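Local coordinates for protein pyruvate kinase (Pseudomonas aeruginosa, PDB 6QXL) that probably catalyses the last step of glycolysis, the magnesium- and potassium-dependent transfer of phosphate from phosphoenolpyruvate to ADP that yields pyruvate and ATP, at residues A[21-26]-A[57-62]; A[51-56]-A[63-68]; A[187-192]-A[407-412]. One frame throughout, in Å; residues are numbered along the deposited sequence.

Interaction 1 (A[21-26]-A[57-62])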
# COMPACT_ATOMS: atom_id res chain seq x y z
N VAL A 21 5.24 -1.54 -51.12
CA VAL A 21 5.45 -0.94 -49.82
C VAL A 21 4.45 -1.49 -48.82
O VAL A 21 4.81 -1.81 -47.68
CB VAL A 21 5.39 0.59 -49.90
CG1 VAL A 21 5.48 1.23 -48.51
CG2 VAL A 21 6.53 1.11 -50.78
N LEU A 22 3.18 -1.61 -49.23
CA LEU A 22 2.18 -2.20 -48.35
C LEU A 22 2.57 -3.60 -47.92
O LEU A 22 2.48 -3.94 -46.74
CB LEU A 22 0.82 -2.21 -49.02
CG LEU A 22 0.19 -0.82 -49.14
CD1 LEU A 22 -1.08 -0.87 -49.98
CD2 LEU A 22 -0.12 -0.21 -47.79
N GLU A 23 3.05 -4.41 -48.85
CA GLU A 23 3.52 -5.73 -48.46
C GLU A 23 4.61 -5.63 -47.38
O GLU A 23 4.59 -6.36 -46.39
CB GLU A 23 4.00 -6.53 -49.67
CG GLU A 23 4.35 -8.00 -49.34
CD GLU A 23 4.40 -8.90 -50.53
OE1 GLU A 23 4.80 -8.50 -51.63
OE2 GLU A 23 3.99 -10.07 -50.38
N GLN A 24 5.55 -4.71 -47.56
CA GLN A 24 6.63 -4.53 -46.60
C GLN A 24 6.15 -4.03 -45.22
O GLN A 24 6.71 -4.43 -44.20
CB GLN A 24 7.67 -3.58 -47.15
CG GLN A 24 8.62 -4.21 -48.15
CD GLN A 24 9.54 -3.15 -48.75
OE1 GLN A 24 9.22 -2.50 -49.78
NE2 GLN A 24 10.65 -2.90 -48.07
N LEU A 25 5.12 -3.18 -45.22
CA LEU A 25 4.52 -2.72 -43.98
C LEU A 25 3.81 -3.85 -43.23
O LEU A 25 3.89 -3.95 -42.01
CB LEU A 25 3.52 -1.57 -44.24
CG LEU A 25 4.01 -0.23 -44.76
CD1 LEU A 25 2.81 0.68 -45.02
CD2 LEU A 25 5.01 0.39 -43.81
N ILE A 26 3.09 -4.68 -43.98
CA ILE A 26 2.44 -5.86 -43.43
C ILE A 26 3.48 -6.77 -42.79
O ILE A 26 3.31 -7.22 -41.65
CB ILE A 26 1.63 -6.61 -44.51
CG1 ILE A 26 0.60 -5.60 -45.13
CG2 ILE A 26 0.96 -7.84 -43.96
CD1 ILE A 26 -0.39 -4.95 -44.34
N ALA A 57 -3.93 -11.30 -45.61
CA ALA A 57 -4.30 -12.71 -45.81
C ALA A 57 -3.15 -13.52 -46.42
O ALA A 57 -2.87 -14.63 -45.98
CB ALA A 57 -5.54 -12.83 -46.66
N LYS A 58 -2.46 -12.95 -47.39
CA LYS A 58 -1.32 -13.62 -48.00
C LYS A 58 -0.28 -14.05 -46.97
O LYS A 58 0.36 -15.06 -47.15
CB LYS A 58 -0.69 -12.73 -49.08
CG LYS A 58 0.63 -13.25 -49.64
CD LYS A 58 1.11 -12.46 -50.84
CE LYS A 58 2.50 -12.91 -51.28
NZ LYS A 58 3.09 -12.01 -52.31
N HIS A 59 -0.11 -13.27 -45.91
CA HIS A 59 0.89 -13.57 -44.89
C HIS A 59 0.32 -13.98 -43.55
O HIS A 59 1.02 -13.95 -42.54
CB HIS A 59 1.82 -12.38 -44.73
CG HIS A 59 2.60 -12.08 -45.97
ND1 HIS A 59 3.76 -12.76 -46.30
CD2 HIS A 59 2.37 -11.21 -46.98
CE1 HIS A 59 4.20 -12.32 -47.46
NE2 HIS A 59 3.40 -11.35 -47.87
N GLY A 60 -0.95 -14.40 -43.52
CA GLY A 60 -1.54 -14.94 -42.29
C GLY A 60 -1.59 -13.94 -41.15
O GLY A 60 -1.32 -14.27 -40.01
N ARG A 61 -1.91 -12.69 -41.49
CA ARG A 61 -1.98 -11.61 -40.55
C ARG A 61 -3.38 -11.03 -40.57
O ARG A 61 -4.13 -11.14 -41.55
CB ARG A 61 -0.96 -10.53 -40.91
CG ARG A 61 0.49 -10.96 -40.75
CD ARG A 61 0.97 -10.72 -39.35
NE ARG A 61 0.90 -9.32 -38.98
CZ ARG A 61 1.05 -8.86 -37.74
NH1 ARG A 61 1.34 -9.68 -36.73
NH2 ARG A 61 0.99 -7.53 -37.51
N PHE A 62 -3.72 -10.38 -39.46
CA PHE A 62 -5.04 -9.81 -39.29
C PHE A 62 -4.86 -8.34 -39.02
O PHE A 62 -4.47 -7.95 -37.92
CB PHE A 62 -5.78 -10.54 -38.17
CG PHE A 62 -5.94 -11.99 -38.45
CD1 PHE A 62 -4.92 -12.89 -38.12
CD2 PHE A 62 -7.07 -12.46 -39.11
CE1 PHE A 62 -5.03 -14.23 -38.42
CE2 PHE A 62 -7.20 -13.81 -39.39
CZ PHE A 62 -6.18 -14.68 -39.08
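One carboxylate oxygen of Glu23 is gripped by two donors, from the C-terminal end of helix 42-58 and the residue just after it. Lys58 NZ lies 2.9 Å from Glu23 OE2, a salt bridge made at the syn lone pair, and His59 NE2 also lies 2.9 Å from Glu23 OE2 but takes the anti lone pair. The imidazole bond is nearly straight, with an N-H...O angle of 168°, and the oxygen sits in the ring plane at its edge. Carboxylate and imidazole planes are turned 65° apart, and both donors' side chains cross that of Glu23 at about a right angle. Two bonds on a single atom hold the glutamate end, and the lysine would probably help keep it ionised.

Glu23 and Lys58 both run extended beyond CG, and Lys58 CG sits over one face of the His59 ring, toward its rim, 3.6 Å above the plane. The backbone helps to place the donors: the helix ends in a Schellman motif, with Gly60 at positive phi as C-prime, Gly60 N bonded to Ala57 O at 3.1 Å and Arg61 N to Ala56 O. The bent side chain of Arg61 packs loosely by Ile26 while its NH2 binds Ile30 O and Asp31.

Deeper in, Ile26 rests on Val52 and Leu22 on Leu51 and Leu55, so helices 19-28 and 42-58 pack as neighbours on the outside of the barrel, with helix 42-58 leading through the 59-63 turn into barrel strand 64-68.

Interaction 2 (A[51-56]-A[63-68])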
# COMPACT_ATOMS: atom_id res chain seq x y z
N LEU A 51 -6.08 -3.88 -51.02
CA LEU A 51 -4.71 -4.35 -51.11
C LEU A 51 -4.18 -4.79 -49.74
O LEU A 51 -3.46 -5.78 -49.64
CB LEU A 51 -3.84 -3.23 -51.69
CG LEU A 51 -2.66 -3.51 -52.62
CD1 LEU A 51 -2.97 -4.58 -53.64
CD2 LEU A 51 -2.26 -2.23 -53.33
N VAL A 52 -4.53 -4.05 -48.69
CA VAL A 52 -4.04 -4.39 -47.36
C VAL A 52 -4.68 -5.70 -46.92
O VAL A 52 -3.99 -6.58 -46.41
CB VAL A 52 -4.31 -3.27 -46.33
CG1 VAL A 52 -3.90 -3.70 -44.93
CG2 VAL A 52 -3.71 -1.98 -46.68
N ARG A 53 -5.97 -5.85 -47.16
CA ARG A 53 -6.65 -7.10 -46.77
C ARG A 53 -6.12 -8.30 -47.53
O ARG A 53 -5.97 -9.37 -46.95
CB ARG A 53 -8.17 -6.96 -46.93
CG ARG A 53 -8.76 -6.14 -45.80
CD ARG A 53 -10.22 -5.84 -45.99
NE ARG A 53 -10.79 -5.34 -44.73
CZ ARG A 53 -11.91 -4.63 -44.60
NH1 ARG A 53 -12.66 -4.34 -45.67
NH2 ARG A 53 -12.31 -4.22 -43.41
N GLU A 54 -5.82 -8.12 -48.81
CA GLU A 54 -5.24 -9.19 -49.63
C GLU A 54 -3.87 -9.57 -49.12
O GLU A 54 -3.58 -10.74 -48.90
CB GLU A 54 -5.19 -8.73 -51.09
CG GLU A 54 -6.54 -8.90 -51.79
CD GLU A 54 -6.64 -8.22 -53.16
OE1 GLU A 54 -7.77 -8.08 -53.68
OE2 GLU A 54 -5.58 -7.83 -53.71
N LEU A 55 -3.03 -8.59 -48.92
CA LEU A 55 -1.65 -8.82 -48.49
C LEU A 55 -1.57 -9.35 -47.06
O LEU A 55 -0.70 -10.17 -46.75
CB LEU A 55 -0.85 -7.54 -48.67
CG LEU A 55 -0.58 -7.20 -50.12
CD1 LEU A 55 -0.21 -5.73 -50.29
CD2 LEU A 55 0.52 -8.07 -50.70
N ALA A 56 -2.46 -8.89 -46.19
CA ALA A 56 -2.54 -9.46 -44.84
C ALA A 56 -2.85 -10.96 -44.91
O ALA A 56 -2.10 -11.78 -44.36
CB ALA A 56 -3.58 -8.73 -43.99
N VAL A 63 -5.10 -7.54 -40.06
CA VAL A 63 -4.93 -6.11 -40.01
C VAL A 63 -6.30 -5.44 -40.10
O VAL A 63 -7.04 -5.65 -41.05
CB VAL A 63 -4.03 -5.62 -41.14
CG1 VAL A 63 -3.93 -4.09 -41.14
CG2 VAL A 63 -2.64 -6.29 -41.03
N ALA A 64 -6.64 -4.64 -39.10
CA ALA A 64 -7.88 -3.88 -39.14
C ALA A 64 -7.72 -2.67 -40.05
O ALA A 64 -6.60 -2.24 -40.33
CB ALA A 64 -8.27 -3.44 -37.74
N LEU A 65 -8.86 -2.14 -40.48
CA LEU A 65 -8.92 -0.92 -41.23
C LEU A 65 -9.69 0.11 -40.45
O LEU A 65 -10.82 -0.12 -40.03
CB LEU A 65 -9.60 -1.13 -42.59
CG LEU A 65 -8.97 -2.12 -43.56
CD1 LEU A 65 -9.62 -1.96 -44.96
CD2 LEU A 65 -7.46 -1.99 -43.66
N LEU A 66 -9.05 1.26 -40.27
CA LEU A 66 -9.63 2.36 -39.54
C LEU A 66 -9.82 3.50 -40.53
O LEU A 66 -8.87 3.86 -41.25
CB LEU A 66 -8.70 2.77 -38.40
CG LEU A 66 -9.17 3.93 -37.53
CD1 LEU A 66 -8.69 3.73 -36.12
CD2 LEU A 66 -8.68 5.26 -38.04
N GLY A 67 -11.02 4.07 -40.54
CA GLY A 67 -11.36 5.20 -41.38
C GLY A 67 -11.52 6.43 -40.53
O GLY A 67 -12.33 6.44 -39.60
N ASP A 68 -10.77 7.47 -40.86
CA ASP A 68 -10.69 8.67 -40.05
C ASP A 68 -11.47 9.79 -40.72
O ASP A 68 -11.05 10.29 -41.75
CB ASP A 68 -9.20 9.04 -39.81
CG ASP A 68 -8.99 9.95 -38.61
OD1 ASP A 68 -9.78 10.90 -38.45
OD2 ASP A 68 -8.05 9.71 -37.81
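Leu65 lays its CD1 methyl over the centre of the Arg53 guanidinium, 3.5 Å above the plane. The same methyl is 3.5 Å from Arg53 CZ and 3.6 Å from Arg53 NE, so it meets the flat face of the group, while the terminal N-H groups are left to other partners. Arg53 reaches this position from a helix position that does not aim directly at the strand: its chain is extended from CG to NE (chi2 173°, chi3 166°), which carries the charged end across to Leu65. There NH1 bonds to Met186 O, and NH2 to Asp187 O and Asp189 OD2. These bonds satisfy NH1 and NH2 and probably hold the rotation of the guanidinium.

The two segments belong to the beta-alpha-beta unit 32-36, 42-58, 64-68 of the TIM barrel, in which the helix covers the outer side of the parallel sheet. Val63 and Leu65 both direct their side chains at the helix, whereas Ala64, between them, points away from it.

Apart from the arginine, the contact is apolar. Val52 CG1, set anti to its own backbone nitrogen (chi1 175°), meets Val63 CG1 at 3.8 Å, the two side chains crossing at about a right angle. That Val52 methyl also approaches Leu65 CD2 at 4.1 Å as the side chains slide past each other in opposite directions. One helical turn on, Ala56 CB touches Val63 CG2 at 3.9 Å; this is also the closest pair of CA atoms across the segments, with 6.3 Å between Ala56 CA and Val63 CA.

Interaction 3 (A[187-192]-A[407-412])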
# COMPACT_ATOMS: atom_id res chain seq x y z
N ASP A 187 -16.85 -1.90 -45.46
CA ASP A 187 -16.78 -2.82 -44.30
C ASP A 187 -15.59 -2.52 -43.39
O ASP A 187 -14.85 -3.41 -42.99
CB ASP A 187 -16.72 -4.30 -44.73
CG ASP A 187 -18.06 -4.84 -45.14
OD1 ASP A 187 -19.12 -4.13 -45.05
OD2 ASP A 187 -18.03 -6.03 -45.52
N LEU A 188 -15.39 -1.24 -43.09
CA LEU A 188 -14.29 -0.86 -42.24
C LEU A 188 -14.51 -1.36 -40.81
O LEU A 188 -15.64 -1.41 -40.33
CB LEU A 188 -14.10 0.66 -42.25
CG LEU A 188 -13.70 1.30 -43.58
CD1 LEU A 188 -13.37 2.76 -43.37
CD2 LEU A 188 -12.53 0.58 -44.23
N ASP A 189 -13.42 -1.74 -40.17
CA ASP A 189 -13.47 -2.28 -38.82
C ASP A 189 -13.61 -1.18 -37.75
O ASP A 189 -14.27 -1.39 -36.74
CB ASP A 189 -12.23 -3.11 -38.59
CG ASP A 189 -12.05 -4.17 -39.66
OD1 ASP A 189 -12.91 -5.06 -39.77
OD2 ASP A 189 -11.11 -4.07 -40.45
N TYR A 190 -12.98 -0.03 -37.99
CA TYR A 190 -13.05 1.11 -37.07
C TYR A 190 -13.32 2.38 -37.85
O TYR A 190 -12.83 2.56 -38.96
CB TYR A 190 -11.73 1.26 -36.29
CG TYR A 190 -11.50 0.20 -35.25
CD1 TYR A 190 -12.12 0.26 -34.01
CD2 TYR A 190 -10.66 -0.87 -35.51
CE1 TYR A 190 -11.89 -0.72 -33.07
CE2 TYR A 190 -10.43 -1.85 -34.57
CZ TYR A 190 -11.03 -1.76 -33.35
OH TYR A 190 -10.82 -2.75 -32.44
N VAL A 191 -14.08 3.27 -37.24
CA VAL A 191 -14.31 4.61 -37.76
C VAL A 191 -14.00 5.60 -36.64
O VAL A 191 -14.50 5.47 -35.53
CB VAL A 191 -15.76 4.78 -38.22
CG1 VAL A 191 -16.07 6.24 -38.55
CG2 VAL A 191 -16.00 3.92 -39.44
N ALA A 192 -13.20 6.61 -36.96
CA ALA A 192 -12.78 7.61 -35.98
C ALA A 192 -13.48 8.93 -36.23
O ALA A 192 -13.47 9.44 -37.36
CB ALA A 192 -11.29 7.80 -36.02
N PRO A 407 -14.87 -17.40 -35.28
CA PRO A 407 -15.09 -17.77 -36.67
C PRO A 407 -15.29 -16.54 -37.57
O PRO A 407 -15.03 -16.63 -38.76
CB PRO A 407 -16.37 -18.60 -36.58
CG PRO A 407 -17.13 -17.99 -35.44
CD PRO A 407 -16.08 -17.57 -34.46
N HIS A 408 -15.72 -15.42 -37.01
CA HIS A 408 -16.11 -14.25 -37.78
C HIS A 408 -14.93 -13.38 -38.18
O HIS A 408 -14.00 -13.19 -37.42
CB HIS A 408 -17.12 -13.41 -37.04
CG HIS A 408 -18.29 -14.19 -36.51
ND1 HIS A 408 -18.74 -15.36 -37.08
CD2 HIS A 408 -19.07 -13.98 -35.43
CE1 HIS A 408 -19.75 -15.82 -36.39
NE2 HIS A 408 -19.97 -15.01 -35.37
N ARG A 409 -14.98 -12.82 -39.40
CA ARG A 409 -13.93 -11.94 -39.89
C ARG A 409 -13.97 -10.59 -39.19
O ARG A 409 -12.93 -10.05 -38.85
CB ARG A 409 -14.02 -11.76 -41.40
CG ARG A 409 -12.89 -10.94 -42.06
CD ARG A 409 -13.36 -9.94 -43.11
NE ARG A 409 -14.48 -9.04 -42.73
CZ ARG A 409 -14.39 -7.81 -42.24
NH1 ARG A 409 -13.20 -7.23 -42.01
NH2 ARG A 409 -15.57 -7.17 -42.00
N GLU A 410 -15.17 -10.08 -38.96
CA GLU A 410 -15.39 -8.84 -38.21
C GLU A 410 -14.60 -8.87 -36.88
O GLU A 410 -13.88 -7.92 -36.56
CB GLU A 410 -16.89 -8.68 -37.95
CG GLU A 410 -17.41 -7.39 -37.44
CD GLU A 410 -18.91 -7.47 -37.07
OE1 GLU A 410 -19.64 -8.42 -37.47
OE2 GLU A 410 -19.37 -6.53 -36.35
N THR A 411 -14.70 -9.98 -36.17
CA THR A 411 -14.03 -10.13 -34.89
C THR A 411 -12.55 -10.37 -35.07
O THR A 411 -11.74 -9.80 -34.34
CB THR A 411 -14.69 -11.29 -34.09
OG1 THR A 411 -16.08 -10.97 -33.90
CG2 THR A 411 -14.03 -11.51 -32.76
N GLN A 412 -12.18 -11.20 -36.03
CA GLN A 412 -10.76 -11.50 -36.27
C GLN A 412 -9.94 -10.22 -36.52
O GLN A 412 -8.79 -10.14 -36.14
CB GLN A 412 -10.61 -12.45 -37.47
CG GLN A 412 -11.03 -13.88 -37.17
CD GLN A 412 -11.34 -14.69 -38.42
OE1 GLN A 412 -11.20 -14.20 -39.55
NE2 GLN A 412 -11.82 -15.89 -38.22
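This is a small polar contact between domains: a salt bridge joins the loop leading into barrel strand 190-193 to the first turn of a helix in the alpha/beta domain, and the two segments bury 129 Å² between them. Arg409 NH1 donates to Asp189 OD1 at 3.1 Å, using the syn lone pair of that oxygen. The bond is bent, with an N-H...O angle of 145°, and the acceptor lies near the edge of the guanidinium but tilted 24° from its plane. Carboxylate and guanidinium planes are 39° apart, so the pair meets through one nitrogen and one oxygen and does not form a flat two-pronged bridge.

The first bond of the Arg409 side chain does not aim at the barrel segment; the bends at chi2 and chi3 bring the guanidinium to Asp189. Its other terminal nitrogen, NH2, stands near Asp187, with Asp187 OD2 at 4.4 Å from Arg409 NH2; no N-H points at that oxygen, so any attraction is probably one of charge only.

Asp189 is buried, and its second oxygen is held as well, by Leu65 N and Arg53. Two arginines thus converge on the carboxylate, one at each oxygen, their ends close to each other; the negative charge probably offsets their like charges. Glu410 turns to Arg414 within its own helix, and its side chain lies about 10 Å from the bound glucose 6-phosphate. Strand 190-193 continues between strands 64-68 and 217-222, while helix 409-414 approaches from the alpha/beta domain, between strands 402-406 and 421-425 in sequence.

Overall arrangement
From the N terminus, helix 19-28 opens interaction 1, which closes after 30 intervening residues at the end of helix 42-58. Interaction 2 starts within that loop and ends beyond it, so the two cross along the chain. They share helix 42-58, lie about 9 Å apart between centres, and Arg61 N reaches Ala56 O at 3.0 Å. Interaction 3 follows in series and spans 214 residues, from the barrel to the alpha/beta domain. It adjoins interaction 2 through neighbouring strands 64-68 and 190-193, with Gly67 O and Ala192 N 2.8 Å apart. Interactions 1 and 3, about 17 Å apart between centres, touch where Phe62 CB meets Gln412 O.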